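Local coordinates for conserved hypothetical protein (Pyrococcus furiosus, PDB 1Y81) that is of unknown function but belongs to the CoA-binding domain family of Rossmann-like proteins and binds coenzyme A, at residues I17-A22 with N31-D36; E88-G93 with R110-A115. All blocks are in the same frame, centred on the assembly; numbering follows the deposited sequence.

In the fold
Both contacts belong to one CoA-binding domain built around a parallel sheet, and they lie on opposite sides of the chain's centre. Contact 1 joins strand 16-20 to helix 29-39 in the first beta-alpha-beta unit. Contact 2 joins helices 79-91 and 106-115, near the sheet edge formed by strand 118-120. Their centres are about 21 Å apart. Their nearest atoms stay about 7 Å from each other, so they do not touch. Contact 1 is part of the ligand site: Val20 and Gly21 line the coenzyme A pocket. Contact 2 sits farther out, its centre about 14 Å from the centre of the chain, against about 7 Å for contact 1.

Contact 1: residues I17-A22 with N31-D36. With COA (coenzyme A), chain C.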
ATOM      1  N   ILE A  17       1.756   0.560  -8.647  1.00 27.93           N
ATOM      2  CA  ILE A  17       1.384   0.103  -7.314  1.00 25.56           C
ATOM      3  C   ILE A  17       2.027   1.006  -6.258  1.00 21.91           C
ATOM      4  O   ILE A  17       3.250   1.176  -6.266  1.00 25.43           O
ATOM      5  CB  ILE A  17       1.881  -1.365  -7.090  1.00 24.38           C
ATOM      6  CG1 ILE A  17       1.225  -2.333  -8.107  1.00 24.47           C
ATOM      7  CG2 ILE A  17       1.688  -1.798  -5.603  1.00 24.62           C
ATOM      8  CD1 ILE A  17       1.757  -3.755  -8.065  1.00 25.60           C
ATOM      9  N   ALA A  18       1.221   1.579  -5.372  1.00 17.93           N
ATOM     10  CA  ALA A  18       1.772   2.269  -4.181  1.00 17.41           C
ATOM     11  C   ALA A  18       1.907   1.286  -3.013  1.00 18.93           C
ATOM     12  O   ALA A  18       1.055   0.415  -2.831  1.00 21.79           O
ATOM     13  CB  ALA A  18       0.939   3.435  -3.780  1.00 18.97           C
ATOM     14  N   LEU A  19       2.968   1.443  -2.224  1.00 14.78           N
ATOM     15  CA  LEU A  19       3.248   0.489  -1.140  1.00 14.94           C
ATOM     16  C   LEU A  19       3.351   1.203   0.208  1.00 16.49           C
ATOM     17  O   LEU A  19       4.408   1.784   0.547  1.00 14.08           O
ATOM     18  CB  LEU A  19       4.526  -0.323  -1.445  1.00 14.75           C
ATOM     19  CG  LEU A  19       4.916  -1.376  -0.399  1.00 14.82           C
ATOM     20  CD1 LEU A  19       3.770  -2.433  -0.190  1.00 15.49           C
ATOM     21  CD2 LEU A  19       6.261  -2.048  -0.756  1.00 17.64           C
ATOM     22  N   VAL A  20       2.258   1.150   0.970  1.00 15.39           N
ATOM     23  CA  VAL A  20       2.163   1.815   2.268  1.00 13.39           C
ATOM     24  C   VAL A  20       2.864   0.910   3.298  1.00 15.82           C
ATOM     25  O   VAL A  20       2.449  -0.224   3.503  1.00 15.81           O
ATOM     26  CB  VAL A  20       0.689   2.086   2.687  1.00 13.73           C
ATOM     27  CG1 VAL A  20       0.615   2.585   4.163  1.00 13.50           C
ATOM     28  CG2 VAL A  20       0.012   3.102   1.728  1.00 15.94           C
ATOM     29  N   GLY A  21       3.928   1.433   3.924  1.00 14.77           N
ATOM     30  CA  GLY A  21       4.776   0.633   4.802  1.00 14.43           C
ATOM     31  C   GLY A  21       6.034   0.117   4.135  1.00 14.47           C
ATOM     32  O   GLY A  21       6.775  -0.675   4.736  1.00 14.00           O
ATOM     33  N   ALA A  22       6.300   0.563   2.896  1.00 14.62           N
ATOM     34  CA  ALA A  22       7.583   0.278   2.244  1.00 14.42           C
ATOM     35  C   ALA A  22       8.695   0.680   3.198  1.00 14.43           C
ATOM     36  O   ALA A  22       8.559   1.646   3.898  1.00 15.01           O
ATOM     37  CB  ALA A  22       7.726   1.073   0.947  1.00 15.25           C
ATOM     38  N   ASN A  31      10.155  -3.809   2.525  1.00 15.02           N
ATOM     39  CA  ASN A  31      11.317  -3.918   1.646  1.00 16.40           C
ATOM     40  C   ASN A  31      11.260  -5.138   0.707  1.00 15.81           C
ATOM     41  O   ASN A  31      11.498  -5.010  -0.495  1.00 18.23           O
ATOM     42  CB  ASN A  31      12.598  -3.968   2.480  1.00 16.42           C
ATOM     43  CG  ASN A  31      13.821  -3.740   1.654  1.00 18.37           C
ATOM     44  OD1 ASN A  31      14.538  -4.673   1.352  1.00 19.93           O
ATOM     45  ND2 ASN A  31      14.060  -2.480   1.253  1.00 18.97           N
ATOM     46  N   ILE A  32      10.948  -6.313   1.258  1.00 15.70           N
ATOM     47  CA  ILE A  32      10.886  -7.541   0.472  1.00 18.32           C
ATOM     48  C   ILE A  32       9.900  -7.417  -0.678  1.00 16.71           C
ATOM     49  O   ILE A  32      10.220  -7.766  -1.815  1.00 18.55           O
ATOM     50  CB  ILE A  32      10.505  -8.789   1.339  1.00 18.66           C
ATOM     51  CG1 ILE A  32      11.490  -8.975   2.513  1.00 20.32           C
ATOM     52  CG2 ILE A  32      10.439 -10.038   0.471  1.00 19.82           C
ATOM     53  CD1 ILE A  32      10.900  -9.776   3.686  1.00 21.05           C
ATOM     54  N   ILE A  33       8.701  -6.915  -0.375  1.00 16.06           N
ATOM     55  CA  ILE A  33       7.659  -6.728  -1.388  1.00 16.80           C
ATOM     56  C   ILE A  33       8.117  -5.726  -2.458  1.00 18.78           C
ATOM     57  O   ILE A  33       8.008  -6.003  -3.656  1.00 18.18           O
ATOM     58  CB  ILE A  33       6.318  -6.301  -0.754  1.00 18.28           C
ATOM     59  CG1 ILE A  33       5.790  -7.428   0.165  1.00 17.59           C
ATOM     60  CG2 ILE A  33       5.262  -5.916  -1.842  1.00 19.10           C
ATOM     61  CD1 ILE A  33       4.699  -6.964   1.087  1.00 18.53           C
ATOM     62  N   LEU A  34       8.640  -4.575  -2.015  1.00 17.67           N
ATOM     63  CA  LEU A  34       9.137  -3.540  -2.942  1.00 18.68           C
ATOM     64  C   LEU A  34      10.112  -4.129  -3.950  1.00 19.31           C
ATOM     65  O   LEU A  34       9.954  -3.931  -5.176  1.00 19.80           O
ATOM     66  CB  LEU A  34       9.809  -2.394  -2.174  1.00 19.42           C
ATOM     67  CG  LEU A  34      10.402  -1.226  -3.002  1.00 20.16           C
ATOM     68  CD1 LEU A  34       9.405  -0.693  -3.999  1.00 24.03           C
ATOM     69  CD2 LEU A  34      10.825  -0.112  -2.074  1.00 22.67           C
ATOM     70  N   LYS A  35      11.118  -4.855  -3.447  1.00 20.04           N
ATOM     71  CA  LYS A  35      12.130  -5.494  -4.316  1.00 22.37           C
ATOM     72  C   LYS A  35      11.501  -6.534  -5.248  1.00 23.06           C
ATOM     73  O   LYS A  35      11.793  -6.547  -6.456  1.00 23.44           O
ATOM     74  CB  LYS A  35      13.275  -6.106  -3.498  1.00 23.10           C
ATOM     75  CG  LYS A  35      14.165  -5.056  -2.855  1.00 23.00           C
ATOM     76  CD  LYS A  35      15.382  -5.639  -2.209  1.00 26.27           C
ATOM     77  CE  LYS A  35      16.133  -4.574  -1.416  1.00 28.54           C
ATOM     78  NZ  LYS A  35      17.042  -5.159  -0.365  1.00 28.84           N
ATOM     79  N   ASP A  36      10.618  -7.373  -4.695  1.00 20.61           N
ATOM     80  CA  ASP A  36       9.931  -8.395  -5.494  1.00 22.22           C
ATOM     81  C   ASP A  36       9.138  -7.790  -6.658  1.00 24.84           C
ATOM     82  O   ASP A  36       9.273  -8.240  -7.817  1.00 25.05           O
ATOM     83  CB  ASP A  36       8.995  -9.238  -4.634  1.00 22.61           C
ATOM     84  CG  ASP A  36       8.293 -10.319  -5.444  1.00 23.38           C
ATOM     85  OD1 ASP A  36       8.968 -11.296  -5.821  1.00 24.42           O
ATOM     86  OD2 ASP A  36       7.094 -10.172  -5.718  1.00 23.93           O
TER
HETATM   87  N1A COA C 201       2.454   5.453   6.422  1.00 18.32           N
HETATM   88  C2A COA C 201       3.403   4.676   5.807  1.00 17.31           C
HETATM   89  N3A COA C 201       4.172   3.811   6.546  1.00 14.96           N
HETATM   90  C4A COA C 201       4.021   3.754   7.895  1.00 15.94           C
HETATM   91  C5A COA C 201       3.069   4.533   8.549  1.00 17.29           C
HETATM   92  C6A COA C 201       2.276   5.393   7.802  1.00 19.66           C
HETATM   93  N6A COA C 201       1.369   6.152   8.400  1.00 19.49           N
HETATM   94  N7A COA C 201       3.130   4.242   9.873  1.00 18.08           N
HETATM   95  C8A COA C 201       4.088   3.299  10.055  1.00 17.54           C
HETATM   96  N9A COA C 201       4.644   2.998   8.842  1.00 16.98           N
HETATM   97  C1B COA C 201       5.750   2.062   8.543  1.00 16.79           C
HETATM   98  C2B COA C 201       6.593   1.718   9.772  1.00 17.03           C
HETATM   99  O2B COA C 201       7.389   2.825  10.265  1.00 18.72           O
HETATM  100  C3B COA C 201       7.361   0.525   9.189  1.00 16.95           C
HETATM  101  O3B COA C 201       8.476   0.912   8.408  1.00 18.74           O
HETATM  102  P3B COA C 201       9.942   1.124   9.080  1.00 25.34           P
HETATM  103  O7A COA C 201      10.557   2.400   8.585  1.00 29.01           O
HETATM  104  O8A COA C 201      10.752  -0.058   8.682  1.00 29.16           O
HETATM  105  O9A COA C 201       9.758   1.301  10.557  1.00 31.38           O
HETATM  106  C4B COA C 201       6.363  -0.146   8.235  1.00 17.71           C
HETATM  107  O4B COA C 201       5.335   0.827   7.990  1.00 18.31           O
HETATM  108  C5B COA C 201       5.758  -1.445   8.804  1.00 16.03           C
HETATM  109  O5B COA C 201       5.156  -1.135  10.044  1.00 18.50           O
HETATM  110  P1A COA C 201       5.542  -1.943  11.383  1.00 21.62           P
HETATM  111  O1A COA C 201       4.910  -1.274  12.579  1.00 21.13           O
HETATM  112  O2A COA C 201       7.043  -2.113  11.461  1.00 21.65           O
HETATM  113  O3A COA C 201       4.780  -3.330  11.090  1.00 21.33           O
HETATM  114  P2A COA C 201       5.489  -4.751  10.853  1.00 23.41           P
HETATM  115  O4A COA C 201       6.167  -5.202  12.121  1.00 26.80           O
HETATM  116  O5A COA C 201       6.409  -4.815   9.689  1.00 22.45           O
HETATM  117  O6A COA C 201       4.238  -5.694  10.535  1.00 22.76           O
HETATM  118  CBP COA C 201       2.115  -6.265   9.559  1.00 20.65           C
HETATM  119  CCP COA C 201       3.440  -5.489   9.384  1.00 21.85           C
HETATM  120  CDP COA C 201       1.268  -6.001   8.307  1.00 22.95           C
HETATM  121  CEP COA C 201       1.358  -5.725  10.769  1.00 23.80           C
HETATM  122  CAP COA C 201       2.388  -7.772   9.770  1.00 19.81           C
HETATM  123  OAP COA C 201       1.182  -8.465  10.043  1.00 18.61           O
HETATM  124  C9P COA C 201       3.013  -8.274   8.499  1.00 22.34           C
HETATM  125  O9P COA C 201       4.403  -8.290   8.402  1.00 22.58           O
HETATM  126  N8P COA C 201       2.171  -8.620   7.516  1.00 24.98           N
HETATM  127  C7P COA C 201       2.558  -9.035   6.174  1.00 22.28           C
HETATM  128  C6P COA C 201       3.001 -10.444   6.068  1.00 21.93           C
HETATM  129  C5P COA C 201       3.276 -10.729   4.618  1.00 21.76           C
HETATM  130  O5P COA C 201       3.366  -9.828   3.752  1.00 21.22           O
HETATM  131  N4P COA C 201       3.420 -12.012   4.414  1.00 20.58           N
HETATM  132  C3P COA C 201       3.688 -12.649   3.166  1.00 18.71           C
HETATM  133  C2P COA C 201       2.634 -13.721   2.888  1.00 20.15           C
HETATM  134  S1P COA C 201       0.986 -12.968   2.679  1.00 20.50           S
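Leu19 is the residue of strand 16-20 that reaches helix 29-39, touching both Ile33 and Leu34. Before it, Ile17 and Ala18 hold the strand in the sheet through backbone bonds to strands 43-47 and 72-75. The CG of Leu19 lies anti to the backbone N (chi1 -179°), which sends the fork of the side chain out to the helix. CG2 of Ile33 sits against both methyls of Leu19, 4.1 Å from CD1 and equally near CD2. CD2 alone goes on to Leu34, lying 3.8 Å from CB of Leu34 and 3.7 Å from the backbone N of Leu34. CD2 thus rests on the helix backbone as well as on side chains. All of these residues are buried. Val20 serves the ligand instead: its CG1 comes within 3.9 Å of C2A of the coenzyme A adenine.

The chain then turns. Leu19 to Ala22 form a type II beta turn, closed by the bond from Ala22 N to Leu19 O. Gly21 has a positive phi (98°), a shape that suits glycine. Its CA lies 3.2 Å from the ribose oxygen O4B of coenzyme A, so the ligand packs closely on the bare backbone. Ala22 makes the last, looser touch, with its CB 4.5 Å from CD2 of Leu34; its carbonyl O accepts a bond from Asn48 ND2.

The helix also faces the ligand at Ile33. Its CD1 approaches O5P in the pantetheine arm of coenzyme A at 4.1 Å, while helix 125-128 packs on the same side chain through Ile125 and Met126. A strand running into a glycine turn beside the nucleotide, followed by a helix packed on the sheet, is characteristic of the first beta-alpha-beta unit of a Rossmann-like fold.

Contact 2: residues E88-G93 with R110-A115; sequences EAVEAG and RFLEKA
Val90 meets Phe111, Leu112 and Ala115 where two helices of the Rossmann-like fold, 79-91 and 106-115, pack side by side. The CB of Val90 points at the partner helix and already touches it, lying 3.9 Å from CZ of the Phe111 ring. From CB the side chain forks. CG2 goes to the aromatic ring and comes 3.8 Å from CE2 of Phe111, with CZ almost as near. It approaches the ring obliquely. The same methyl is 4.4 Å from CD2 of Leu112, a looser contact made by the end of the leucine side chain. The other branch, CG1, lies anti to the backbone N (chi1 167°) and turns to the end of the second helix.

Val90 and Phe111 reach out from their own helices toward each other, so that the valine fork meets the far end of the ring between the helices. The contact is apolar and partly buried. Val117 packs on Val90 and Leu112, and Leu97 of strand 96-99 touches the same two residues, tying this helix pair to the sheet. Just beyond Val90 the first helix ends in a Schellman motif: Gly93 has a positive phi (96°), and two backbone bonds run back into the last turn, among them Gly93 N to Val90 O at 2.9 Å. At the tip of the remaining branch, Val90 CG1 rests 4.0 Å from CB of Ala115.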
ATOM      1  N   GLU A  88      -7.521   8.341   4.320  1.00 25.53           N
ATOM      2  CA  GLU A  88      -6.787   9.328   3.484  1.00 25.61           C
ATOM      3  C   GLU A  88      -6.804   8.952   1.997  1.00 26.29           C
ATOM      4  O   GLU A  88      -7.004   9.817   1.119  1.00 25.26           O
ATOM      5  CB  GLU A  88      -5.331   9.459   3.948  1.00 29.52           C
ATOM      6  CG  GLU A  88      -5.130  10.068   5.312  1.00 33.55           C
ATOM      7  CD  GLU A  88      -3.744   9.769   5.889  1.00 39.92           C
ATOM      8  OE1 GLU A  88      -2.790   9.529   5.106  1.00 39.17           O
ATOM      9  OE2 GLU A  88      -3.609   9.763   7.137  1.00 43.53           O
ATOM     10  N   ALA A  89      -6.578   7.664   1.723  1.00 23.94           N
ATOM     11  CA  ALA A  89      -6.577   7.123   0.370  1.00 23.20           C
ATOM     12  C   ALA A  89      -7.942   7.308  -0.315  1.00 24.76           C
ATOM     13  O   ALA A  89      -8.008   7.714  -1.472  1.00 25.09           O
ATOM     14  CB  ALA A  89      -6.185   5.635   0.397  1.00 23.86           C
ATOM     15  N   VAL A  90      -9.015   6.998   0.414  1.00 25.97           N
ATOM     16  CA  VAL A  90     -10.387   7.135  -0.109  1.00 28.63           C
ATOM     17  C   VAL A  90     -10.715   8.619  -0.345  1.00 28.74           C
ATOM     18  O   VAL A  90     -11.242   8.983  -1.401  1.00 30.47           O
ATOM     19  CB  VAL A  90     -11.440   6.435   0.821  1.00 29.55           C
ATOM     20  CG1 VAL A  90     -12.875   6.846   0.458  1.00 29.98           C
ATOM     21  CG2 VAL A  90     -11.289   4.927   0.740  1.00 29.99           C
ATOM     22  N   GLU A  91     -10.368   9.463   0.631  1.00 30.78           N
ATOM     23  CA  GLU A  91     -10.527  10.919   0.512  1.00 32.54           C
ATOM     24  C   GLU A  91      -9.781  11.486  -0.709  1.00 33.16           C
ATOM     25  O   GLU A  91     -10.263  12.421  -1.358  1.00 32.82           O
ATOM     26  CB  GLU A  91     -10.064  11.616   1.785  1.00 35.22           C
ATOM     27  CG  GLU A  91     -10.697  12.996   2.000  1.00 41.76           C
ATOM     28  CD  GLU A  91      -9.896  13.885   2.948  1.00 44.69           C
ATOM     29  OE1 GLU A  91      -8.989  13.371   3.648  1.00 46.14           O
ATOM     30  OE2 GLU A  91     -10.179  15.111   2.991  1.00 46.14           O
ATOM     31  N   ALA A  92      -8.625  10.896  -1.026  1.00 28.65           N
ATOM     32  CA  ALA A  92      -7.787  11.317  -2.154  1.00 27.96           C
ATOM     33  C   ALA A  92      -8.249  10.703  -3.472  1.00 28.74           C
ATOM     34  O   ALA A  92      -7.650  10.946  -4.528  1.00 30.03           O
ATOM     35  CB  ALA A  92      -6.300  10.963  -1.879  1.00 25.44           C
ATOM     36  N   GLY A  93      -9.307   9.893  -3.408  1.00 28.19           N
ATOM     37  CA  GLY A  93      -9.944   9.341  -4.604  1.00 29.00           C
ATOM     38  C   GLY A  93      -9.506   7.954  -5.030  1.00 28.67           C
ATOM     39  O   GLY A  93      -9.845   7.504  -6.124  1.00 28.75           O
ATOM     40  N   ARG A 110     -15.459  -2.522   7.648  1.00 27.63           N
ATOM     41  CA  ARG A 110     -16.651  -1.681   7.864  1.00 31.08           C
ATOM     42  C   ARG A 110     -16.563  -0.350   7.108  1.00 33.54           C
ATOM     43  O   ARG A 110     -17.503   0.044   6.404  1.00 33.93           O
ATOM     44  CB  ARG A 110     -16.831  -1.391   9.350  1.00 30.43           C
ATOM     45  CD  ARG A 110     -18.090  -3.013  11.482  1.00 43.44           C
ATOM     46  NE  ARG A 110     -17.114  -2.507  12.450  1.00 42.75           N
ATOM     47  CZ  ARG A 110     -16.443  -3.269  13.315  1.00 42.00           C
ATOM     48  NH1 ARG A 110     -16.630  -4.586  13.341  1.00 40.97           N
ATOM     49  NH2 ARG A 110     -15.583  -2.710  14.156  1.00 41.92           N
ATOM     50  N   PHE A 111     -15.423   0.330   7.247  1.00 32.91           N
ATOM     51  CA  PHE A 111     -15.212   1.609   6.573  1.00 33.39           C
ATOM     52  C   PHE A 111     -15.194   1.463   5.039  1.00 33.53           C
ATOM     53  O   PHE A 111     -15.789   2.278   4.322  1.00 34.51           O
ATOM     54  CB  PHE A 111     -13.925   2.276   7.067  1.00 34.35           C
ATOM     55  CG  PHE A 111     -13.438   3.372   6.163  1.00 35.06           C
ATOM     56  CD1 PHE A 111     -14.052   4.627   6.175  1.00 36.11           C
ATOM     57  CD2 PHE A 111     -12.384   3.143   5.275  1.00 34.87           C
ATOM     58  CE1 PHE A 111     -13.615   5.640   5.325  1.00 34.07           C
ATOM     59  CE2 PHE A 111     -11.944   4.145   4.421  1.00 35.39           C
ATOM     60  CZ  PHE A 111     -12.561   5.399   4.445  1.00 36.13           C
ATOM     61  N   LEU A 112     -14.502   0.432   4.552  1.00 33.37           N
ATOM     62  CA  LEU A 112     -14.375   0.172   3.110  1.00 34.56           C
ATOM     63  C   LEU A 112     -15.683  -0.250   2.428  1.00 35.85           C
ATOM     64  O   LEU A 112     -15.951   0.162   1.298  1.00 35.25           O
ATOM     65  CB  LEU A 112     -13.289  -0.864   2.838  1.00 34.17           C
ATOM     66  CG  LEU A 112     -11.846  -0.467   3.161  1.00 33.78           C
ATOM     67  CD1 LEU A 112     -10.914  -1.601   2.785  1.00 34.36           C
ATOM     68  CD2 LEU A 112     -11.447   0.841   2.463  1.00 32.84           C
ATOM     69  N   GLU A 113     -16.474  -1.080   3.108  1.00 38.69           N
ATOM     70  CA  GLU A 113     -17.788  -1.483   2.586  1.00 40.71           C
ATOM     71  C   GLU A 113     -18.719  -0.269   2.489  1.00 40.95           C
ATOM     72  O   GLU A 113     -19.455  -0.127   1.503  1.00 42.94           O
ATOM     73  CB  GLU A 113     -18.411  -2.614   3.427  1.00 42.30           C
ATOM     74  CG  GLU A 113     -17.731  -4.013   3.266  1.00 43.64           C
ATOM     75  CD  GLU A 113     -17.975  -4.709   1.893  1.00 44.91           C
ATOM     76  OE1 GLU A 113     -18.631  -4.122   1.006  1.00 47.31           O
ATOM     77  OE2 GLU A 113     -17.503  -5.860   1.713  1.00 43.43           O
ATOM     78  N   LYS A 114     -18.652   0.609   3.496  1.00 40.92           N
ATOM     79  CA  LYS A 114     -19.422   1.865   3.528  1.00 41.24           C
ATOM     80  C   LYS A 114     -18.974   2.859   2.433  1.00 42.49           C
ATOM     81  O   LYS A 114     -19.807   3.538   1.823  1.00 43.12           O
ATOM     82  CB  LYS A 114     -19.321   2.521   4.912  1.00 40.84           C
ATOM     83  CG  LYS A 114     -20.340   3.640   5.170  1.00 41.39           C
ATOM     84  N   ALA A 115     -17.662   2.937   2.192  1.00 41.67           N
ATOM     85  CA  ALA A 115     -17.099   3.811   1.149  1.00 40.78           C
ATOM     86  C   ALA A 115     -17.350   3.286  -0.273  1.00 39.34           C
ATOM     87  O   ALA A 115     -17.288   4.049  -1.247  1.00 38.54           O
ATOM     88  CB  ALA A 115     -15.603   4.031   1.388  1.00 41.24           C
TER